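Local coordinates for FAD-binding PCMH-type domain-containing protein (Gibberella zeae, PDB 6YJO) that probably oxidises oligosaccharides as an oxygen-dependent flavoenzyme, using an FAD attached covalently at two points, at residues 54-59 with 338-343. Numbering follows the deposited sequence.
Sequences WVKEVK and PYDQHS
His342 NE2 is approached by two groups of opposite charge: Lys59 NZ lies 3.4 Å from it, over the ring face, while both carboxylate oxygens of Asp340 come to 3.1 Å, OD1 at the ring edge in the plane of the imidazole. The lysine chain, extended beyond CG, crosses the imidazole at about a right angle. Its CD sits 3.6 Å from the centroid of the His342 ring, 22° off the normal, a CH-pi contact, and NZ passes on to 3.2 Å from His342 CD2. A lysine suits this exposed place because its methylenes can cover a flat ring while the ammonium stays near solvent. The short aspartate can reach the imidazole edge and still lie near both ammonium groups, Asp340 OD2 4.8 Å from Lys59 NZ and OD1 5.2 Å from Lys56 NZ, so it probably offsets part of their charge. Lys56 touches Asp340 more loosely, CG to OD1 at 4.1 Å. The opposite nitrogen of His342, ND1, donates to the carbonyl oxygen of Pro60, which helps fix the rotation of the ring under the lysine. Nearby, Tyr339 OH hydrogen-bonds His102, one of the two covalent FAD attachments. This surface contact joins helix 52-57 and the turn after it, where Trp54, Glu57 and Val58 touch Ile72 of strand 71-73, to the loop between helix 320-326 and strand 346-352; a Glu57–Arg337 salt bridge links the same regions.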
loop_
_atom_site.group_PDB
_atom_site.type_symbol
_atom_site.label_atom_id
_atom_site.label_comp_id
_atom_site.label_asym_id
_atom_site.label_seq_id
_atom_site.Cartn_x
_atom_site.Cartn_y
_atom_site.Cartn_z
ATOM N N TRP A 54 -3.701 -2.034 -26.736
ATOM C CA TRP A 54 -2.339 -2.205 -26.239
ATOM C C TRP A 54 -1.735 -0.877 -25.798
ATOM O O TRP A 54 -0.970 -0.835 -24.828
ATOM C CB TRP A 54 -1.464 -2.852 -27.314
ATOM C CG TRP A 54 -0.015 -2.975 -26.919
ATOM C CD1 TRP A 54 0.946 -2.006 -27.005
ATOM C CD2 TRP A 54 0.633 -4.133 -26.378
ATOM N NE1 TRP A 54 2.149 -2.489 -26.548
ATOM C CE2 TRP A 54 1.984 -3.792 -26.157
ATOM C CE3 TRP A 54 0.204 -5.426 -26.058
ATOM C CZ2 TRP A 54 2.907 -4.699 -25.632
ATOM C CZ3 TRP A 54 1.121 -6.321 -25.538
ATOM C CH2 TRP A 54 2.455 -5.954 -25.330
ATOM N N VAL A 55 -2.066 0.217 -26.488
ATOM C CA VAL A 55 -1.507 1.514 -26.120
ATOM C C VAL A 55 -2.196 2.058 -24.873
ATOM O O VAL A 55 -1.595 2.825 -24.114
ATOM C CB VAL A 55 -1.609 2.498 -27.304
ATOM C CG1 VAL A 55 -2.864 3.367 -27.204
ATOM C CG2 VAL A 55 -0.358 3.353 -27.385
ATOM N N LYS A 56 -3.453 1.668 -24.642
ATOM C CA LYS A 56 -4.204 2.109 -23.475
ATOM C C LYS A 56 -3.887 1.277 -22.239
ATOM O O LYS A 56 -4.035 1.777 -21.120
ATOM C CB LYS A 56 -5.702 2.046 -23.793
ATOM C CG LYS A 56 -6.601 2.904 -22.911
ATOM C CD LYS A 56 -8.057 2.796 -23.347
ATOM C CE LYS A 56 -8.354 3.604 -24.604
ATOM N NZ LYS A 56 -8.412 5.065 -24.352
ATOM N N GLU A 57 -3.442 0.031 -22.422
ATOM C CA GLU A 57 -3.104 -0.857 -21.317
ATOM C C GLU A 57 -1.659 -0.703 -20.870
ATOM O O GLU A 57 -1.352 -0.937 -19.695
ATOM C CB GLU A 57 -3.352 -2.315 -21.722
ATOM C CG GLU A 57 -3.509 -3.260 -20.547
ATOM C CD GLU A 57 -4.777 -2.998 -19.760
ATOM O OE1 GLU A 57 -5.873 -3.270 -20.293
ATOM O OE2 GLU A 57 -4.678 -2.504 -18.617
ATOM N N VAL A 58 -0.769 -0.313 -21.787
ATOM C CA VAL A 58 0.647 -0.132 -21.473
ATOM C C VAL A 58 0.919 1.199 -20.789
ATOM O O VAL A 58 2.019 1.403 -20.262
ATOM C CB VAL A 58 1.440 -0.310 -22.784
ATOM C CG1 VAL A 58 2.805 0.357 -22.715
ATOM C CG2 VAL A 58 1.579 -1.795 -23.111
ATOM N N LYS A 59 -0.057 2.095 -20.763
ATOM C CA LYS A 59 0.063 3.375 -20.075
ATOM C C LYS A 59 0.069 3.148 -18.565
ATOM O O LYS A 59 -0.965 2.745 -18.015
ATOM C CB LYS A 59 -1.097 4.289 -20.477
ATOM C CG LYS A 59 -0.747 5.772 -20.568
ATOM C CD LYS A 59 -1.976 6.637 -20.330
ATOM C CE LYS A 59 -1.792 8.063 -20.822
ATOM N NZ LYS A 59 -2.616 9.032 -20.046
ATOM N N PRO A 338 -13.170 -0.221 -17.432
ATOM C CA PRO A 338 -11.805 0.260 -17.678
ATOM C C PRO A 338 -11.383 1.389 -16.735
ATOM O O PRO A 338 -12.226 2.150 -16.258
ATOM C CB PRO A 338 -11.875 0.756 -19.121
ATOM C CG PRO A 338 -13.276 1.258 -19.250
ATOM C CD PRO A 338 -14.132 0.355 -18.391
ATOM N N TYR A 339 -10.077 1.497 -16.497
ATOM C CA TYR A 339 -9.513 2.415 -15.517
ATOM C C TYR A 339 -8.411 3.221 -16.186
ATOM O O TYR A 339 -7.478 2.643 -16.754
ATOM C CB TYR A 339 -8.968 1.639 -14.313
ATOM C CG TYR A 339 -8.509 2.487 -13.155
ATOM C CD1 TYR A 339 -9.424 3.046 -12.268
ATOM C CD2 TYR A 339 -7.159 2.703 -12.925
ATOM C CE1 TYR A 339 -9.002 3.811 -11.198
ATOM C CE2 TYR A 339 -6.729 3.461 -11.860
ATOM C CZ TYR A 339 -7.653 4.013 -10.997
ATOM O OH TYR A 339 -7.224 4.774 -9.930
ATOM N N ASP A 340 -8.518 4.547 -16.126
ATOM C CA ASP A 340 -7.587 5.431 -16.828
ATOM C C ASP A 340 -7.217 6.622 -15.947
ATOM O O ASP A 340 -7.344 7.781 -16.345
ATOM C CB ASP A 340 -8.191 5.887 -18.158
ATOM C CG ASP A 340 -7.136 6.215 -19.197
ATOM O OD1 ASP A 340 -6.377 5.302 -19.581
ATOM O OD2 ASP A 340 -7.068 7.384 -19.632
ATOM N N GLN A 341 -6.745 6.336 -14.735
ATOM C CA GLN A 341 -6.168 7.344 -13.856
ATOM C C GLN A 341 -4.652 7.309 -13.966
ATOM O O GLN A 341 -4.051 6.237 -14.072
ATOM C CB GLN A 341 -6.566 7.116 -12.400
ATOM C CG GLN A 341 -8.030 7.359 -12.098
ATOM C CD GLN A 341 -8.473 8.763 -12.465
ATOM O OE1 GLN A 341 -8.146 9.727 -11.777
ATOM N NE2 GLN A 341 -9.219 8.881 -13.556
ATOM N N HIS A 342 -4.037 8.487 -13.926
ATOM C CA HIS A 342 -2.596 8.585 -14.089
ATOM C C HIS A 342 -2.074 9.768 -13.289
ATOM O O HIS A 342 -2.788 10.741 -13.044
ATOM C CB HIS A 342 -2.204 8.730 -15.567
ATOM C CG HIS A 342 -3.027 7.887 -16.489
ATOM N ND1 HIS A 342 -2.864 6.523 -16.593
ATOM C CD2 HIS A 342 -4.037 8.212 -17.329
ATOM C CE1 HIS A 342 -3.733 6.043 -17.464
ATOM N NE2 HIS A 342 -4.452 7.049 -17.929
ATOM N N SER A 343 -0.815 9.655 -12.878
ATOM C CA SER A 343 -0.065 10.756 -12.299
ATOM C C SER A 343 1.391 10.563 -12.695
ATOM O O SER A 343 1.763 9.538 -13.273
ATOM C CB SER A 343 -0.236 10.805 -10.775
ATOM O OG SER A 343 0.473 11.895 -10.214
#